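Local coordinates for choline/ethanolamine kinase family protein (Mesorhizobium loti, PDB 3DXQ) that belongs to the choline/ethanolamine kinase family and probably phosphorylates a small amino alcohol such as ethanolamine, at residues D39-I44 with T86-G91; V70-L75 with W193-E198; P205-G210 with V244-M249; S213-F218 with D276-R281. All coordinates share one frame; numbering follows the deposited sequence.

Contact 1. Residues D39-I44 with T86-G91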
loop_
_atom_site.group_PDB
_atom_site.type_symbol
_atom_site.label_atom_id
_atom_site.label_comp_id
_atom_site.label_asym_id
_atom_site.label_seq_id
_atom_site.Cartn_x
_atom_site.Cartn_y
_atom_site.Cartn_z
ATOM N N ASP A 39 -22.630 8.207 -10.255
ATOM C CA ASP A 39 -22.393 7.640 -8.930
ATOM C C ASP A 39 -21.487 6.401 -9.017
ATOM O O ASP A 39 -21.332 5.670 -8.049
ATOM C CB ASP A 39 -23.747 7.291 -8.296
ATOM C CG ASP A 39 -24.688 8.481 -8.283
ATOM O OD1 ASP A 39 -24.258 9.536 -7.805
ATOM O OD2 ASP A 39 -25.841 8.386 -8.760
ATOM N N LEU A 40 -20.905 6.161 -10.191
ATOM C CA LEU A 40 -20.035 5.007 -10.390
ATOM C C LEU A 40 -18.642 5.555 -10.678
ATOM O O LEU A 40 -18.513 6.709 -11.048
ATOM C CB LEU A 40 -20.547 4.149 -11.553
ATOM C CG LEU A 40 -21.984 3.631 -11.455
ATOM C CD1 LEU A 40 -22.443 3.014 -12.769
ATOM C CD2 LEU A 40 -22.127 2.627 -10.346
ATOM N N CYS A 41 -17.614 4.747 -10.454
ATOM C CA CYS A 41 -16.216 5.126 -10.773
ATOM C C CYS A 41 -15.663 4.194 -11.828
ATOM O O CYS A 41 -15.800 2.977 -11.745
ATOM C CB CYS A 41 -15.293 5.022 -9.575
ATOM S SG CYS A 41 -15.604 6.144 -8.289
ATOM N N LEU A 42 -15.049 4.788 -12.826
ATOM C CA LEU A 42 -14.418 4.061 -13.911
ATOM C C LEU A 42 -12.920 4.065 -13.628
ATOM O O LEU A 42 -12.352 5.137 -13.413
ATOM C CB LEU A 42 -14.716 4.776 -15.225
ATOM C CG LEU A 42 -14.245 4.129 -16.521
ATOM C CD1 LEU A 42 -14.913 2.784 -16.774
ATOM C CD2 LEU A 42 -14.549 5.067 -17.643
ATOM N N ARG A 43 -12.293 2.889 -13.584
ATOM C CA ARG A 43 -10.846 2.777 -13.349
ATOM C C ARG A 43 -10.137 2.200 -14.589
ATOM O O ARG A 43 -10.451 1.090 -15.022
ATOM C CB ARG A 43 -10.586 1.888 -12.136
ATOM C CG ARG A 43 -11.640 2.024 -11.030
ATOM C CD ARG A 43 -11.241 1.277 -9.753
ATOM N NE ARG A 43 -10.387 2.087 -8.869
ATOM C CZ ARG A 43 -10.836 2.972 -7.971
ATOM N NH1 ARG A 43 -12.143 3.193 -7.816
ATOM N NH2 ARG A 43 -9.969 3.652 -7.216
ATOM N N ILE A 44 -9.193 2.953 -15.159
ATOM C CA ILE A 44 -8.441 2.528 -16.358
ATOM C C ILE A 44 -6.997 2.200 -15.975
ATOM O O ILE A 44 -6.360 2.979 -15.261
ATOM C CB ILE A 44 -8.353 3.629 -17.427
ATOM C CG1 ILE A 44 -9.741 4.117 -17.873
ATOM C CG2 ILE A 44 -7.561 3.114 -18.645
ATOM C CD1 ILE A 44 -10.218 3.527 -19.186
ATOM N N THR A 86 -16.518 0.548 -10.153
ATOM C CA THR A 86 -16.862 0.418 -8.752
ATOM C C THR A 86 -17.921 1.445 -8.419
ATOM O O THR A 86 -18.231 2.303 -9.235
ATOM C CB THR A 86 -15.636 0.651 -7.864
ATOM O OG1 THR A 86 -15.111 1.958 -8.114
ATOM C CG2 THR A 86 -14.583 -0.371 -8.171
ATOM N N ARG A 87 -18.470 1.361 -7.219
ATOM C CA ARG A 87 -19.471 2.309 -6.808
ATOM C C ARG A 87 -18.756 3.473 -6.156
ATOM O O ARG A 87 -17.789 3.278 -5.424
ATOM C CB ARG A 87 -20.499 1.662 -5.875
ATOM C CG ARG A 87 -21.547 2.649 -5.396
ATOM C CD ARG A 87 -22.842 1.987 -4.952
ATOM N NE ARG A 87 -23.801 1.946 -6.045
ATOM C CZ ARG A 87 -24.122 0.865 -6.739
ATOM N NH1 ARG A 87 -23.591 -0.320 -6.479
ATOM N NH2 ARG A 87 -24.996 0.974 -7.696
ATOM N N TYR A 88 -19.221 4.683 -6.439
ATOM C CA TYR A 88 -18.645 5.863 -5.837
ATOM C C TYR A 88 -19.234 6.058 -4.462
ATOM O O TYR A 88 -20.450 5.999 -4.289
ATOM C CB TYR A 88 -18.896 7.130 -6.651
ATOM C CG TYR A 88 -18.353 8.382 -5.990
ATOM C CD1 TYR A 88 -16.978 8.590 -5.869
ATOM C CD2 TYR A 88 -19.209 9.361 -5.493
ATOM C CE1 TYR A 88 -16.463 9.747 -5.270
ATOM C CE2 TYR A 88 -18.704 10.529 -4.897
ATOM C CZ TYR A 88 -17.329 10.706 -4.790
ATOM O OH TYR A 88 -16.825 11.841 -4.201
ATOM N N ILE A 89 -18.339 6.337 -3.519
ATOM C CA ILE A 89 -18.664 6.649 -2.134
ATOM C C ILE A 89 -18.793 8.166 -1.916
ATOM O O ILE A 89 -17.789 8.893 -1.803
ATOM C CB ILE A 89 -17.556 6.121 -1.243
ATOM C CG1 ILE A 89 -17.513 4.609 -1.375
ATOM C CG2 ILE A 89 -17.784 6.528 0.201
ATOM C CD1 ILE A 89 -16.267 4.006 -0.760
ATOM N N ALA A 90 -20.041 8.628 -1.866
ATOM C CA ALA A 90 -20.352 10.031 -1.690
ATOM C C ALA A 90 -19.920 10.453 -0.304
ATOM O O ALA A 90 -19.879 9.641 0.610
ATOM C CB ALA A 90 -21.840 10.275 -1.889
ATOM N N GLY A 91 -19.554 11.724 -0.177
ATOM C CA GLY A 91 -19.116 12.300 1.090
ATOM C C GLY A 91 -17.976 11.550 1.724
ATOM O O GLY A 91 -17.973 11.320 2.933
#
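Cys-41 and Thr-86 face each other as an antiparallel hydrogen-bonded pair. Cys-41 N donates to Thr-86 O at 2.8 Å, and the bond is nearly straight at 174°. Thr-86 N returns a bond to Cys-41 O at 3.0 Å. Two residues along each chain, Tyr-88 N reaches Asp-39 O at 2.8 Å, so the pairing runs on past the end of strand 84-87. Leu-40 and Arg-87 form the non-hydrogen-bonded pair between these bonds.

A side-chain bond adds to the ladder. Arg-43 NH1 donates to Thr-86 OG1 at 3.2 Å, with the hydroxyl oxygen close to the guanidinium plane. The bond is bent, at 136°. Thr-86 holds OG1 between its backbone N and carbonyl carbon (chi1 59°), which also sets this oxygen 3.4 Å from Cys-41 CB. CG2 is turned to Arg-43 CD. A valine here would keep much of the bulk, but Arg-43 NH1 would probably lose its acceptor and the guanidinium would be freer to turn.

The two strands are adjacent inner strands of the five-stranded antiparallel sheet of the N-terminal lobe, as in protein-kinase-like phosphotransferases. Residues 88-91 lead out of this sheet.

Packing surrounds the bonds. Cys-41 SG meets the edge of the Tyr-88 ring, 3.7 Å from Tyr-88 CD1, in a sulfur-aromatic contact. Tyr-88 CB lies against Asp-39 O. Elsewhere, Leu-40 CD2 sits over one face of the Arg-87 guanidinium, 4.2 Å from Arg-87 NH2. The stronger partner of that group is Glu-73, which forms a salt bridge with it.

Contact 2. Residues V70-L75 with W193-E198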
loop_
_atom_site.group_PDB
_atom_site.type_symbol
_atom_site.label_atom_id
_atom_site.label_comp_id
_atom_site.label_asym_id
_atom_site.label_seq_id
_atom_site.Cartn_x
_atom_site.Cartn_y
_atom_site.Cartn_z
ATOM N N VAL A 70 -14.611 -4.022 3.064
ATOM C CA VAL A 70 -13.490 -3.109 3.222
ATOM C C VAL A 70 -13.306 -2.262 1.986
ATOM O O VAL A 70 -12.949 -1.081 2.078
ATOM C CB VAL A 70 -12.194 -3.903 3.561
ATOM C CG1 VAL A 70 -10.980 -3.077 3.338
ATOM C CG2 VAL A 70 -12.239 -4.371 4.979
ATOM N N SER A 71 -13.528 -2.873 0.829
ATOM C CA SER A 71 -13.462 -2.190 -0.454
ATOM C C SER A 71 -14.849 -1.884 -1.016
ATOM O O SER A 71 -15.825 -2.600 -0.769
ATOM C CB SER A 71 -12.714 -3.045 -1.467
ATOM O OG SER A 71 -13.036 -2.647 -2.799
ATOM N N PRO A 72 -14.941 -0.821 -1.811
ATOM C CA PRO A 72 -16.225 -0.577 -2.443
ATOM C C PRO A 72 -16.599 -1.724 -3.369
ATOM O O PRO A 72 -15.715 -2.435 -3.863
ATOM C CB PRO A 72 -15.991 0.693 -3.262
ATOM C CG PRO A 72 -14.742 1.299 -2.712
ATOM C CD PRO A 72 -13.926 0.181 -2.177
ATOM N N GLU A 73 -17.902 -1.916 -3.548
ATOM C CA GLU A 73 -18.444 -2.901 -4.450
ATOM C C GLU A 73 -17.788 -2.847 -5.827
ATOM O O GLU A 73 -17.578 -1.767 -6.369
ATOM C CB GLU A 73 -19.933 -2.642 -4.654
ATOM C CG GLU A 73 -20.854 -3.526 -3.881
ATOM C CD GLU A 73 -22.204 -3.595 -4.556
ATOM O OE1 GLU A 73 -22.860 -2.530 -4.669
ATOM O OE2 GLU A 73 -22.585 -4.712 -4.998
ATOM N N VAL A 74 -17.486 -4.014 -6.389
ATOM C CA VAL A 74 -16.928 -4.112 -7.733
ATOM C C VAL A 74 -18.058 -4.528 -8.652
ATOM O O VAL A 74 -18.515 -5.657 -8.597
ATOM C CB VAL A 74 -15.791 -5.136 -7.800
ATOM C CG1 VAL A 74 -15.390 -5.388 -9.233
ATOM C CG2 VAL A 74 -14.629 -4.653 -7.004
ATOM N N LEU A 75 -18.514 -3.609 -9.488
ATOM C CA LEU A 75 -19.690 -3.846 -10.315
ATOM C C LEU A 75 -19.378 -4.395 -11.694
ATOM O O LEU A 75 -20.263 -4.951 -12.343
ATOM C CB LEU A 75 -20.494 -2.556 -10.460
ATOM C CG LEU A 75 -20.855 -1.910 -9.116
ATOM C CD1 LEU A 75 -21.616 -0.619 -9.355
ATOM C CD2 LEU A 75 -21.659 -2.870 -8.221
ATOM N N TRP A 193 -12.753 3.203 3.766
ATOM C CA TRP A 193 -12.758 2.156 2.779
ATOM C C TRP A 193 -11.353 2.165 2.181
ATOM O O TRP A 193 -10.610 3.140 2.313
ATOM C CB TRP A 193 -13.755 2.442 1.698
ATOM C CG TRP A 193 -15.186 2.606 2.153
ATOM C CD1 TRP A 193 -15.773 3.742 2.618
ATOM C CD2 TRP A 193 -16.203 1.617 2.111
ATOM N NE1 TRP A 193 -17.096 3.517 2.893
ATOM C CE2 TRP A 193 -17.393 2.221 2.588
ATOM C CE3 TRP A 193 -16.228 0.274 1.735
ATOM C CZ2 TRP A 193 -18.604 1.527 2.688
ATOM C CZ3 TRP A 193 -17.437 -0.427 1.831
ATOM C CH2 TRP A 193 -18.611 0.208 2.307
ATOM N N ILE A 194 -10.973 1.071 1.539
ATOM C CA ILE A 194 -9.668 0.987 0.893
ATOM C C ILE A 194 -9.874 0.528 -0.560
ATOM O O ILE A 194 -10.716 -0.325 -0.823
ATOM C CB ILE A 194 -8.717 0.020 1.642
ATOM C CG1 ILE A 194 -8.880 0.179 3.162
ATOM C CG2 ILE A 194 -7.296 0.266 1.222
ATOM C CD1 ILE A 194 -8.033 -0.721 4.001
ATOM N N VAL A 195 -9.096 1.116 -1.475
ATOM C CA VAL A 195 -9.132 0.803 -2.903
ATOM C C VAL A 195 -7.733 0.446 -3.400
ATOM O O VAL A 195 -6.773 0.613 -2.666
ATOM C CB VAL A 195 -9.662 2.017 -3.716
ATOM C CG1 VAL A 195 -10.961 2.495 -3.122
ATOM C CG2 VAL A 195 -8.623 3.165 -3.748
ATOM N N ASP A 196 -7.637 0.013 -4.657
ATOM C CA ASP A 196 -6.369 -0.322 -5.341
ATOM C C ASP A 196 -5.717 -1.570 -4.800
ATOM O O ASP A 196 -4.739 -1.515 -4.061
ATOM C CB ASP A 196 -5.376 0.843 -5.326
ATOM C CG ASP A 196 -5.122 1.426 -6.714
ATOM O OD1 ASP A 196 -6.094 1.834 -7.396
ATOM O OD2 ASP A 196 -3.933 1.501 -7.107
ATOM N N TRP A 197 -6.253 -2.710 -5.204
ATOM C CA TRP A 197 -5.828 -3.991 -4.661
ATOM C C TRP A 197 -4.871 -4.723 -5.550
ATOM O O TRP A 197 -4.704 -5.925 -5.424
ATOM C CB TRP A 197 -7.073 -4.848 -4.387
ATOM C CG TRP A 197 -7.962 -4.169 -3.414
ATOM C CD1 TRP A 197 -8.912 -3.242 -3.694
ATOM C CD2 TRP A 197 -7.945 -4.309 -1.987
ATOM N NE1 TRP A 197 -9.513 -2.812 -2.541
ATOM C CE2 TRP A 197 -8.933 -3.448 -1.474
ATOM C CE3 TRP A 197 -7.204 -5.087 -1.095
ATOM C CZ2 TRP A 197 -9.200 -3.347 -0.115
ATOM C CZ3 TRP A 197 -7.465 -4.981 0.257
ATOM C CH2 TRP A 197 -8.454 -4.120 0.734
ATOM N N GLU A 198 -4.191 -4.002 -6.421
ATOM C CA GLU A 198 -3.299 -4.658 -7.382
ATOM C C GLU A 198 -2.091 -5.383 -6.763
ATOM O O GLU A 198 -1.594 -6.352 -7.351
ATOM C CB GLU A 198 -2.843 -3.665 -8.457
ATOM C CG GLU A 198 -1.982 -2.534 -7.933
ATOM C CD GLU A 198 -1.868 -1.391 -8.916
ATOM O OE1 GLU A 198 -1.530 -1.651 -10.102
ATOM O OE2 GLU A 198 -2.112 -0.240 -8.496
#
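Val-70 and Trp-193 bring together the two lobes of this kinase-like fold. Residues 70-73 belong to the loop between helix 55-67 and strand 74-77 of the N-terminal lobe. Strand 192-194 belongs to a small three-stranded sheet on the C-terminal-lobe side.

Val-70 makes both polar and apolar contacts. Its O accepts Ile-194 N at 3.0 Å, the one hydrogen bond between the segments. Its CG1, anti to the backbone N (chi1 163°), touches two residues at once. Val-70 CG1 lies beside Ile-194 CD1 at 3.8 Å and meets the edge of the Trp-197 indole at CH2. Leu-117 of helix 106-118 also packs on Val-70.

Trp-193 lays its six-membered ring obliquely along the backbone of the loop. CE3 approaches Val-70 O, and Trp-193 CZ3 lies 3.8 Å from Ser-71 O. Arg-191 makes a cation-pi contact with the same indole.

Pro-72 packs on Val-195, just past strand 192-194. Pro-72 CD is 3.9 Å from Val-195 CG1, and these side chains cross at about a right angle. Between Val-70 and Pro-72, Ser-71 CB sits 3.4 Å from Trp-197 NE1. That nitrogen, Trp-197 NE1, makes a weak, bent hydrogen bond to Ile-194 O, at 3.3 Å.

Contact 3. Residues P205-G210 with V244-M249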
loop_
_atom_site.group_PDB
_atom_site.type_symbol
_atom_site.label_atom_id
_atom_site.label_comp_id
_atom_site.label_asym_id
_atom_site.label_seq_id
_atom_site.Cartn_x
_atom_site.Cartn_y
_atom_site.Cartn_z
ATOM N N PRO A 205 0.180 -9.489 8.630
ATOM C CA PRO A 205 -0.745 -8.384 8.752
ATOM C C PRO A 205 -0.094 -7.075 9.144
ATOM O O PRO A 205 -0.566 -6.020 8.726
ATOM C CB PRO A 205 -1.694 -8.846 9.877
ATOM C CG PRO A 205 -1.035 -10.003 10.513
ATOM C CD PRO A 205 -0.286 -10.645 9.413
ATOM N N LEU A 206 0.968 -7.130 9.941
ATOM C CA LEU A 206 1.645 -5.912 10.382
ATOM C C LEU A 206 2.460 -5.221 9.297
ATOM O O LEU A 206 2.995 -4.123 9.514
ATOM C CB LEU A 206 2.502 -6.175 11.639
ATOM C CG LEU A 206 1.690 -6.692 12.818
ATOM C CD1 LEU A 206 2.463 -6.590 14.110
ATOM C CD2 LEU A 206 0.320 -5.982 12.918
ATOM N N TRP A 207 2.565 -5.841 8.129
ATOM C CA TRP A 207 3.217 -5.164 7.016
ATOM C C TRP A 207 2.352 -3.982 6.591
ATOM O O TRP A 207 2.873 -2.906 6.280
ATOM C CB TRP A 207 3.408 -6.076 5.820
ATOM C CG TRP A 207 3.665 -5.306 4.598
ATOM C CD1 TRP A 207 2.731 -4.788 3.747
ATOM C CD2 TRP A 207 4.942 -4.937 4.076
ATOM N NE1 TRP A 207 3.351 -4.115 2.719
ATOM C CE2 TRP A 207 4.709 -4.201 2.889
ATOM C CE3 TRP A 207 6.254 -5.167 4.484
ATOM C CZ2 TRP A 207 5.732 -3.686 2.123
ATOM C CZ3 TRP A 207 7.284 -4.653 3.719
ATOM C CH2 TRP A 207 7.018 -3.914 2.550
ATOM N N ASP A 208 1.036 -4.199 6.568
ATOM C CA ASP A 208 0.084 -3.163 6.208
ATOM C C ASP A 208 0.183 -1.965 7.134
ATOM O O ASP A 208 0.202 -0.806 6.669
ATOM C CB ASP A 208 -1.362 -3.715 6.226
ATOM C CG ASP A 208 -1.740 -4.454 4.935
ATOM O OD1 ASP A 208 -0.922 -4.475 3.972
ATOM O OD2 ASP A 208 -2.879 -4.985 4.871
ATOM N N LEU A 209 0.233 -2.243 8.436
ATOM C CA LEU A 209 0.369 -1.178 9.449
ATOM C C LEU A 209 1.671 -0.424 9.264
ATOM O O LEU A 209 1.683 0.808 9.271
ATOM C CB LEU A 209 0.245 -1.709 10.886
ATOM C CG LEU A 209 -1.213 -1.932 11.339
ATOM C CD1 LEU A 209 -1.953 -3.003 10.518
ATOM C CD2 LEU A 209 -1.316 -2.291 12.812
ATOM N N GLY A 210 2.759 -1.155 9.056
ATOM C CA GLY A 210 4.065 -0.498 8.880
ATOM C C GLY A 210 4.113 0.353 7.620
ATOM O O GLY A 210 4.679 1.458 7.606
ATOM N N VAL A 244 7.672 -1.468 13.311
ATOM C CA VAL A 244 8.874 -0.668 13.069
ATOM C C VAL A 244 9.795 -1.362 12.045
ATOM O O VAL A 244 10.350 -0.711 11.164
ATOM C CB VAL A 244 9.578 -0.355 14.383
ATOM C CG1 VAL A 244 10.926 0.310 14.151
ATOM C CG2 VAL A 244 8.677 0.527 15.220
ATOM N N ILE A 245 9.914 -2.683 12.138
ATOM C CA ILE A 245 10.739 -3.454 11.209
ATOM C C ILE A 245 10.254 -3.281 9.764
ATOM O O ILE A 245 11.065 -3.059 8.834
ATOM C CB ILE A 245 10.756 -4.959 11.597
ATOM C CG1 ILE A 245 11.777 -5.192 12.708
ATOM C CG2 ILE A 245 11.116 -5.836 10.426
ATOM C CD1 ILE A 245 13.164 -4.780 12.308
ATOM N N TYR A 246 8.938 -3.364 9.582
ATOM C CA TYR A 246 8.350 -3.192 8.261
ATOM C C TYR A 246 8.439 -1.742 7.779
ATOM O O TYR A 246 8.615 -1.508 6.580
ATOM C CB TYR A 246 6.906 -3.718 8.216
ATOM C CG TYR A 246 6.828 -5.230 8.374
ATOM C CD1 TYR A 246 7.603 -6.075 7.590
ATOM C CD2 TYR A 246 5.970 -5.809 9.300
ATOM C CE1 TYR A 246 7.544 -7.463 7.737
ATOM C CE2 TYR A 246 5.889 -7.198 9.451
ATOM C CZ TYR A 246 6.684 -8.023 8.666
ATOM O OH TYR A 246 6.604 -9.402 8.806
ATOM N N LYS A 247 8.319 -0.771 8.685
ATOM C CA LYS A 247 8.569 0.613 8.289
ATOM C C LYS A 247 9.910 0.665 7.549
ATOM O O LYS A 247 9.996 1.210 6.460
ATOM C CB LYS A 247 8.625 1.551 9.496
ATOM C CG LYS A 247 7.310 2.137 9.973
ATOM C CD LYS A 247 7.541 2.861 11.299
ATOM C CE LYS A 247 6.761 4.151 11.431
ATOM N NZ LYS A 247 6.832 4.738 12.814
ATOM N N ALA A 248 10.946 0.063 8.128
ATOM C CA ALA A 248 12.273 0.080 7.512
ATOM C C ALA A 248 12.297 -0.714 6.207
ATOM O O ALA A 248 12.776 -0.216 5.197
ATOM C CB ALA A 248 13.352 -0.444 8.491
HETATM N N MSE A 249 11.789 -1.942 6.225
HETATM C CA MSE A 249 11.817 -2.791 5.032
HETATM C C MSE A 249 10.987 -2.251 3.890
HETATM O O MSE A 249 11.325 -2.457 2.733
HETATM C CB MSE A 249 11.339 -4.202 5.357
HETATM C CG MSE A 249 12.288 -5.017 6.214
HETATM SE SE MSE A 249 14.174 -4.821 5.675
HETATM C CE MSE A 249 14.804 -6.494 6.314
#
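Trp-207 and Tyr-246 carry this buried contact between helix 206-215 and helix 237-263. Trp-207 has CG anti to its backbone N (chi1 162°), which sends the indole along the other helix. The edge of its six-membered ring then meets the tyrosine, and Trp-207 CE3 lies 3.5 Å from Tyr-246 CD1. The ring planes are 68° apart and the centroids 5.7 Å apart, so the pair is oblique. Trp-207 CB, in turn, lies over the centre of one face of the tyrosine ring.

Tyr-246 places CG anti to its own carbonyl carbon, and the ring leans onto Leu-206 and Trp-207. Tyr-246 CD2 approaches Leu-206 O at 3.4 Å. Tyr-246 CE2 packs on Leu-206 CB at 4.2 Å. The ends of both aromatic residues are held beyond these segments: Tyr-246 OH is hydrogen-bonded to Asp-204 OD2, and Trp-207 NE1 to Cys-178 O. Each ring thus has a polar bond as well as packing.

The indole edge also reaches Met-249, a selenomethionine, whose CB is 4.4 Å from Trp-207 CZ3. Further along, Gly-210 comes close to the second helix, its CA 4.7 Å from Lys-247 CA. A CB at Gly-210 would run into Tyr-246 CB. Lys-247 CG passes Gly-210 O, and its amine goes on to a salt bridge with Asp-223.

The short segments cross at -65°, their axes 7.9 Å apart. This is helix-on-helix packing in the largely helical C-terminal lobe of the kinase-like fold.

Contact 4. Residues S213-F218 with D276-R281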
loop_
_atom_site.group_PDB
_atom_site.type_symbol
_atom_site.label_atom_id
_atom_site.label_comp_id
_atom_site.label_asym_id
_atom_site.label_seq_id
_atom_site.Cartn_x
_atom_site.Cartn_y
_atom_site.Cartn_z
ATOM N N SER A 213 2.078 3.582 7.962
ATOM C CA SER A 213 2.807 4.500 8.838
ATOM C C SER A 213 3.892 5.264 8.103
ATOM O O SER A 213 3.968 6.492 8.228
ATOM C CB SER A 213 3.439 3.744 10.008
ATOM O OG SER A 213 4.031 4.634 10.935
ATOM N N VAL A 214 4.721 4.546 7.337
ATOM C CA VAL A 214 5.809 5.183 6.578
ATOM C C VAL A 214 5.276 6.061 5.443
ATOM O O VAL A 214 5.864 7.116 5.136
ATOM C CB VAL A 214 6.789 4.158 5.997
ATOM C CG1 VAL A 214 7.732 4.803 5.022
ATOM C CG2 VAL A 214 7.565 3.550 7.084
ATOM N N GLU A 215 4.172 5.636 4.831
ATOM C CA GLU A 215 3.583 6.377 3.716
ATOM C C GLU A 215 2.867 7.622 4.219
ATOM O O GLU A 215 2.858 8.660 3.551
ATOM C CB GLU A 215 2.609 5.502 2.924
ATOM C CG GLU A 215 3.239 4.356 2.082
ATOM C CD GLU A 215 4.006 4.840 0.866
ATOM O OE1 GLU A 215 3.638 5.894 0.313
ATOM O OE2 GLU A 215 4.980 4.162 0.459
ATOM N N GLY A 216 2.275 7.531 5.407
ATOM C CA GLY A 216 1.576 8.684 6.007
ATOM C C GLY A 216 2.426 9.614 6.857
ATOM O O GLY A 216 1.911 10.592 7.405
ATOM N N LYS A 217 3.717 9.302 6.970
ATOM C CA LYS A 217 4.637 10.054 7.826
ATOM C C LYS A 217 4.036 10.158 9.219
ATOM O O LYS A 217 3.950 11.239 9.792
ATOM C CB LYS A 217 4.917 11.448 7.259
ATOM C CG LYS A 217 5.231 11.476 5.768
ATOM C CD LYS A 217 5.902 12.783 5.341
ATOM C CE LYS A 217 6.017 12.877 3.816
ATOM N NZ LYS A 217 6.876 14.014 3.350
ATOM N N PHE A 218 3.607 9.018 9.749
ATOM C CA PHE A 218 2.949 8.966 11.047
ATOM C C PHE A 218 3.917 9.214 12.156
ATOM O O PHE A 218 5.009 8.673 12.147
ATOM C CB PHE A 218 2.334 7.589 11.280
ATOM C CG PHE A 218 0.983 7.412 10.682
ATOM C CD1 PHE A 218 0.593 8.122 9.553
ATOM C CD2 PHE A 218 0.114 6.458 11.209
ATOM C CE1 PHE A 218 -0.665 7.940 9.006
ATOM C CE2 PHE A 218 -1.146 6.264 10.657
ATOM C CZ PHE A 218 -1.538 6.999 9.559
ATOM N N ASP A 276 16.565 8.407 -3.045
ATOM C CA ASP A 276 17.404 8.988 -1.979
ATOM C C ASP A 276 16.603 9.352 -0.735
ATOM O O ASP A 276 17.110 9.254 0.387
ATOM C CB ASP A 276 18.138 10.244 -2.471
ATOM C CG ASP A 276 19.302 9.925 -3.390
ATOM O OD1 ASP A 276 19.756 8.766 -3.388
ATOM O OD2 ASP A 276 19.772 10.837 -4.106
ATOM N N GLY A 277 15.360 9.781 -0.940
ATOM C CA GLY A 277 14.494 10.171 0.161
ATOM C C GLY A 277 14.180 8.986 1.040
ATOM O O GLY A 277 14.540 8.974 2.229
ATOM N N ARG A 278 13.552 7.979 0.427
ATOM C CA ARG A 278 13.095 6.779 1.128
ATOM C C ARG A 278 14.232 5.989 1.744
ATOM O O ARG A 278 14.047 5.330 2.762
ATOM C CB ARG A 278 12.298 5.860 0.199
ATOM C CG ARG A 278 11.164 6.553 -0.524
ATOM C CD ARG A 278 10.081 5.578 -0.962
ATOM N NE ARG A 278 9.378 5.026 0.193
ATOM C CZ ARG A 278 8.257 4.316 0.147
ATOM N NH1 ARG A 278 7.667 4.066 -1.008
ATOM N NH2 ARG A 278 7.719 3.868 1.272
ATOM N N PHE A 279 15.404 6.046 1.131
ATOM C CA PHE A 279 16.553 5.351 1.686
ATOM C C PHE A 279 17.038 6.048 2.950
ATOM O O PHE A 279 17.208 5.411 3.985
ATOM C CB PHE A 279 17.695 5.287 0.686
ATOM C CG PHE A 279 18.893 4.569 1.213
ATOM C CD1 PHE A 279 18.976 3.188 1.127
ATOM C CD2 PHE A 279 19.915 5.264 1.837
ATOM C CE1 PHE A 279 20.075 2.512 1.634
ATOM C CE2 PHE A 279 21.020 4.600 2.342
ATOM C CZ PHE A 279 21.098 3.218 2.247
ATOM N N ALA A 280 17.260 7.357 2.850
ATOM C CA ALA A 280 17.783 8.157 3.963
ATOM C C ALA A 280 16.900 8.054 5.201
ATOM O O ALA A 280 17.403 7.988 6.325
ATOM C CB ALA A 280 17.929 9.602 3.541
ATOM N N ARG A 281 15.584 8.030 4.986
ATOM C CA ARG A 281 14.625 7.849 6.070
ATOM C C ARG A 281 14.807 6.467 6.704
ATOM O O ARG A 281 14.841 6.325 7.932
ATOM C CB ARG A 281 13.196 8.002 5.522
ATOM C CG ARG A 281 12.092 7.844 6.556
ATOM C CD ARG A 281 10.782 8.372 6.020
ATOM N NE ARG A 281 10.371 7.655 4.821
ATOM C CZ ARG A 281 9.390 8.028 4.005
ATOM N NH1 ARG A 281 8.698 9.131 4.236
ATOM N NH2 ARG A 281 9.112 7.294 2.937
#
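Arg-278 and Arg-281 reach from helix 271-287 to the C-terminal end of helix 206-215. The contact lies in the helical C-terminal lobe of the kinase-like fold and is made by long side chains, since the backbones stay far apart.

Arg-278 comes first. Its chain bends at chi3 (68°) and brings the guanidinium up to Glu-215. Arg-278 NH2 and Glu-215 OE2 form a salt bridge at 2.9 Å, but the hydrogen bond within it is weak, at 122°. The carboxylate and guanidinium planes are 80° apart, so the two groups do not pair flat. Val-214 CG1 lies at the edge of the same guanidinium, 3.9 Å from Arg-278 NH2. Arg-278 NE also forms a salt bridge with Asp-251 of helix 237-263, and NH1 a hydrogen bond to Tyr-274 OH.

One turn on, Arg-281 also forms a salt bridge to Asp-251. That carboxylate thus joins both arginines. A leucine in place of Arg-281 would take away this salt bridge, and Asp-251 is likely to be held less firmly, with Val-214 left without the flat group against it. Lys-217 CG makes a long contact, 4.5 Å from Arg-281 NH1. Val-214 CG1 sits over one face of the Arg-281 guanidinium, off toward its rim, 3.5 Å from Arg-281 NH2.

In the fold
Contacts 2 and 3 are buried; contacts 1 and 4 are partly exposed. Contact 1 lies within the N-terminal sheet and rests mainly on backbone bonds. Contact 2 is next to it: strands 84-87 and 74-77 are neighbours, and Ile-89 of contact 1 packs on Trp-193 of contact 2. Contact 2 depends more on packing. Contacts 3 and 4 share helix 206-215 and touch where Lys-247 packs on Val-214. Contact 3 is aromatic and has no hydrogen bond between its segments, while contact 4 is built on charged side chains. Contacts 1 and 3 lie on opposite sides of the chain's centre, their own centres about 30 Å apart.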